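Side-chain contacts in CheA (Treponema denticola, PDB 6Y1Y), which probably relays signals from chemoreceptors to the flagellar motors as an autophosphorylating histidine kinase, of which this chain is the dimerization domain: residues V21-K24 / A25-Q29; T52-L55 / L56-P60. All blocks are in the same frame, centred on the assembly; numbering follows the deposited sequence.

Contact 1. Residues V21-K24 / A25-Q29; sequences VITK and ASLNQ
The backbone oxygen of Thr-23 accepts the N-H of Leu-27 at 2.8 Å (Leu-27 N to Thr-23 O); the bond is fairly straight (159°), and the donor arrives nearly along the C=O axis. The same oxygen is flanked by the leucine side chain, whose CG lies 3.4 Å from Thr-23 O. Further out, the two side chains run alongside each other in the same direction, and the methyl CG2 of Thr-23 meets CD1 of Leu-27 at 4.0 Å. The threonine rotamer separates its two branches: with OG1 beside the backbone N (chi1 -61°), CG2 is directed into this aliphatic contact, while the hydroxyl reaches back to the backbone oxygen of Glu-19 one turn earlier and is also hydrogen-bonded to ND2 of Asn-110.

Round the helix, Asn-28 N bonds to Lys-24 O, also at 2.8 Å, and the side chains of this pair again lie side by side. The Lys-24 side chain starts with CG anti to the backbone N, then turns at chi2 (-90°), which carries its outer chain forward along the helix: CD passes 3.7 Å from Ala-25 N, and NZ ends 4.1 Å from CB of Asn-28. That meeting is van der Waals packing against a methylene, with no bond to the amide group. Ala-25 N to Val-21 O (2.9 Å) and Ser-26 N to Ile-22 O (3.0 Å) complete an unbroken i to i+4 ladder.

Thr-23 and Leu-27 of helix 7-67 pack on helix 93-125 of the same chain, at Leu-111, Ile-114, Phe-104 and Ser-107, where Ser-26 OG also hydrogen-bonds to Ser-107 OG. Leu-27 additionally touches Leu-111 of the second subunit, and Lys-24 and Asn-28 pack on Gly-112 and Gln-109 of that subunit, within the bundle of helical hairpins.

Contact 2. Residues T52-L55 / L56-P60; sequences TRRL and LDKMP
Thr-52 and Leu-56 are joined by the backbone, Leu-56 N to Thr-52 O at 3.0 Å and almost straight (170°). The ladder continues to Met-59 N and Leu-55 O, 3.1 Å apart and more bent at 138°. At Pro-60, whose N has no bond to the preceding turn, the helix is kinked.

Aliphatic packing follows the same i to i+4 spacing. Thr-52 CG2 stands anti to the backbone N (chi1 -63° for OG1, which bonds to Tyr-48 O), setting the methyl 4.1 Å from CD1 of Leu-56. The extended Lys-58 chain runs beside Arg-54, bringing its CE to 3.9 Å from Arg-54 CG. The buried residues serve the dimeric helical bundle of the histidine-kinase family: Thr-52 and Leu-55 touch Leu-86 of helix 72-87, while Leu-56 meets Tyr-83 and Met-59 meets Leu-55, both of the second subunit.

Arg-54 NE and Lys-58 NZ stand 4.9 Å apart, and Glu-82 forms salt bridges to both, through OE1 and OE2 respectively, probably offsetting their like charges. Asp-50 OD2 forms a salt bridge with Arg-54 NH1, and Asp-78 OD2 one with Lys-58 NZ. A water donates to Asp-57 OD2 at 2.6 Å and, weakly, to Arg-54 O.

Contacts 1 and 2 lie in series on helix 7-67, on opposite sides of the chain's centre; their own centres are 46 Å apart and their nearest atoms about 29 Å, so neither touches the other. What they share is the long helix itself and its role in the dimer, since both reach the second subunit. Beyond helix 7-67, contact 1 has its partners within the chain on helix 93-125, contact 2 on helix 72-87. Together the two places sample both return segments of the antiparallel hairpin. In each contact a buried threonine precedes a buried leucine by four residues, and its hydroxyl is bonded to the backbone oxygen four residues earlier (Glu-19, Tyr-48).

Contact 1. Residues V21-K24 / A25-Q29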
# COMPACT_ATOMS: atom_id res chain seq x y z
N VAL B 21 11.27 -11.60 16.94
CA VAL B 21 11.87 -10.28 16.91
C VAL B 21 12.36 -9.95 15.50
O VAL B 21 12.23 -8.80 15.03
CB VAL B 21 13.01 -10.20 17.94
CG1 VAL B 21 13.84 -8.93 17.72
CG2 VAL B 21 12.45 -10.24 19.36
N ILE B 22 12.91 -10.93 14.79
CA ILE B 22 13.36 -10.71 13.43
C ILE B 22 12.18 -10.39 12.54
O ILE B 22 12.21 -9.45 11.73
CB ILE B 22 14.12 -11.94 12.90
CG1 ILE B 22 15.41 -12.16 13.70
CG2 ILE B 22 14.37 -11.83 11.40
CD1 ILE B 22 16.10 -13.48 13.40
N THR B 23 11.11 -11.17 12.68
CA THR B 23 9.91 -10.92 11.89
C THR B 23 9.32 -9.55 12.21
O THR B 23 8.91 -8.81 11.30
CB THR B 23 8.90 -12.05 12.15
OG1 THR B 23 9.49 -13.29 11.75
CG2 THR B 23 7.64 -11.83 11.36
N LYS B 24 9.28 -9.17 13.50
CA LYS B 24 8.80 -7.84 13.87
C LYS B 24 9.62 -6.74 13.21
O LYS B 24 9.06 -5.76 12.70
CB LYS B 24 8.83 -7.67 15.40
CG LYS B 24 8.23 -6.36 15.91
CD LYS B 24 9.23 -5.19 16.03
CE LYS B 24 8.49 -3.84 16.02
NZ LYS B 24 9.39 -2.64 16.10
N ALA B 25 10.95 -6.88 13.20
CA ALA B 25 11.78 -5.87 12.55
C ALA B 25 11.45 -5.77 11.07
O ALA B 25 11.43 -4.67 10.50
CB ALA B 25 13.26 -6.19 12.76
N SER B 26 11.16 -6.90 10.43
CA SER B 26 10.82 -6.86 9.01
C SER B 26 9.45 -6.22 8.80
O SER B 26 9.27 -5.42 7.88
CB SER B 26 10.85 -8.28 8.44
OG SER B 26 10.34 -8.34 7.12
N LEU B 27 8.50 -6.51 9.68
CA LEU B 27 7.18 -5.90 9.59
C LEU B 27 7.28 -4.40 9.81
O LEU B 27 6.57 -3.63 9.15
CB LEU B 27 6.23 -6.53 10.61
CG LEU B 27 5.81 -7.96 10.24
CD1 LEU B 27 5.23 -8.68 11.44
CD2 LEU B 27 4.80 -7.95 9.09
N ASN B 28 8.14 -3.96 10.73
CA ASN B 28 8.35 -2.53 10.91
C ASN B 28 8.84 -1.87 9.62
O ASN B 28 8.35 -0.81 9.24
CB ASN B 28 9.33 -2.27 12.05
CG ASN B 28 9.59 -0.80 12.28
OD1 ASN B 28 8.67 -0.03 12.62
ND2 ASN B 28 10.84 -0.39 12.08
N GLN B 29 9.79 -2.50 8.93
CA GLN B 29 10.26 -1.95 7.67
C GLN B 29 9.13 -1.90 6.64
O GLN B 29 9.08 -0.97 5.83
CB GLN B 29 11.45 -2.74 7.16
CG GLN B 29 12.73 -2.47 7.97
CD GLN B 29 13.07 -0.98 8.05
OE1 GLN B 29 13.17 -0.41 9.13
NE2 GLN B 29 13.23 -0.35 6.89

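Contact 2. Residues T52-L55 / L56-P60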
# COMPACT_ATOMS: atom_id res chain seq x y z
N THR B 52 -3.46 16.51 -15.79
CA THR B 52 -4.76 16.20 -16.38
C THR B 52 -5.57 17.47 -16.62
O THR B 52 -6.13 17.65 -17.71
CB THR B 52 -5.53 15.24 -15.47
OG1 THR B 52 -4.82 14.00 -15.37
CG2 THR B 52 -6.93 14.98 -16.02
N ARG B 53 -5.58 18.38 -15.64
CA ARG B 53 -6.23 19.67 -15.85
C ARG B 53 -5.63 20.41 -17.04
O ARG B 53 -6.36 20.98 -17.86
CB ARG B 53 -6.13 20.52 -14.58
CG ARG B 53 -7.15 20.17 -13.50
CD ARG B 53 -7.16 21.21 -12.39
NE ARG B 53 -5.85 21.36 -11.76
CZ ARG B 53 -5.46 20.70 -10.67
NH1 ARG B 53 -6.28 19.85 -10.07
NH2 ARG B 53 -4.24 20.90 -10.18
N ARG B 54 -4.30 20.38 -17.16
CA ARG B 54 -3.67 21.09 -18.27
C ARG B 54 -4.04 20.48 -19.62
O ARG B 54 -4.32 21.21 -20.58
CB ARG B 54 -2.15 21.10 -18.06
CG ARG B 54 -1.37 21.67 -19.23
CD ARG B 54 0.01 22.13 -18.78
NE ARG B 54 0.84 21.04 -18.27
CZ ARG B 54 1.17 20.89 -17.00
NH1 ARG B 54 0.75 21.76 -16.09
NH2 ARG B 54 1.94 19.87 -16.63
N LEU B 55 -4.04 19.15 -19.71
CA LEU B 55 -4.41 18.50 -20.97
C LEU B 55 -5.86 18.81 -21.36
O LEU B 55 -6.16 19.08 -22.53
CB LEU B 55 -4.18 17.00 -20.86
CG LEU B 55 -4.57 16.17 -22.08
CD1 LEU B 55 -3.81 16.62 -23.31
CD2 LEU B 55 -4.34 14.70 -21.80
N LEU B 56 -6.77 18.73 -20.39
CA LEU B 56 -8.18 19.03 -20.64
C LEU B 56 -8.37 20.48 -21.06
O LEU B 56 -9.22 20.78 -21.90
CB LEU B 56 -9.00 18.72 -19.39
CG LEU B 56 -9.12 17.24 -19.06
CD1 LEU B 56 -9.94 17.05 -17.79
CD2 LEU B 56 -9.72 16.46 -20.24
N ASP B 57 -7.63 21.41 -20.45
CA ASP B 57 -7.74 22.81 -20.85
C ASP B 57 -7.14 23.05 -22.23
O ASP B 57 -7.71 23.78 -23.05
CB ASP B 57 -7.04 23.69 -19.83
CG ASP B 57 -7.14 25.16 -20.18
OD1 ASP B 57 -8.28 25.63 -20.33
OD2 ASP B 57 -6.09 25.83 -20.31
N LYS B 58 -6.03 22.36 -22.54
CA LYS B 58 -5.37 22.61 -23.81
C LYS B 58 -6.17 22.10 -24.99
O LYS B 58 -6.10 22.69 -26.07
CB LYS B 58 -4.00 21.95 -23.81
CG LYS B 58 -2.93 22.77 -23.14
CD LYS B 58 -1.59 22.07 -23.18
CE LYS B 58 -0.49 23.04 -22.76
NZ LYS B 58 0.88 22.46 -22.91
N MET B 59 -6.92 21.01 -24.84
CA MET B 59 -7.49 20.39 -26.03
C MET B 59 -8.44 21.31 -26.76
O MET B 59 -8.23 21.52 -27.98
CB MET B 59 -8.16 19.06 -25.69
CG MET B 59 -8.56 18.34 -26.98
SD MET B 59 -9.13 16.64 -26.86
CE MET B 59 -7.55 15.79 -26.69
N PRO B 60 -9.43 21.94 -26.13
CA PRO B 60 -10.29 22.86 -26.89
C PRO B 60 -9.55 24.09 -27.37
O PRO B 60 -9.79 24.57 -28.48
CB PRO B 60 -11.42 23.21 -25.90
CG PRO B 60 -11.33 22.18 -24.81
CD PRO B 60 -9.88 21.81 -24.73
O HOH W 1 -3.82 24.62 -20.31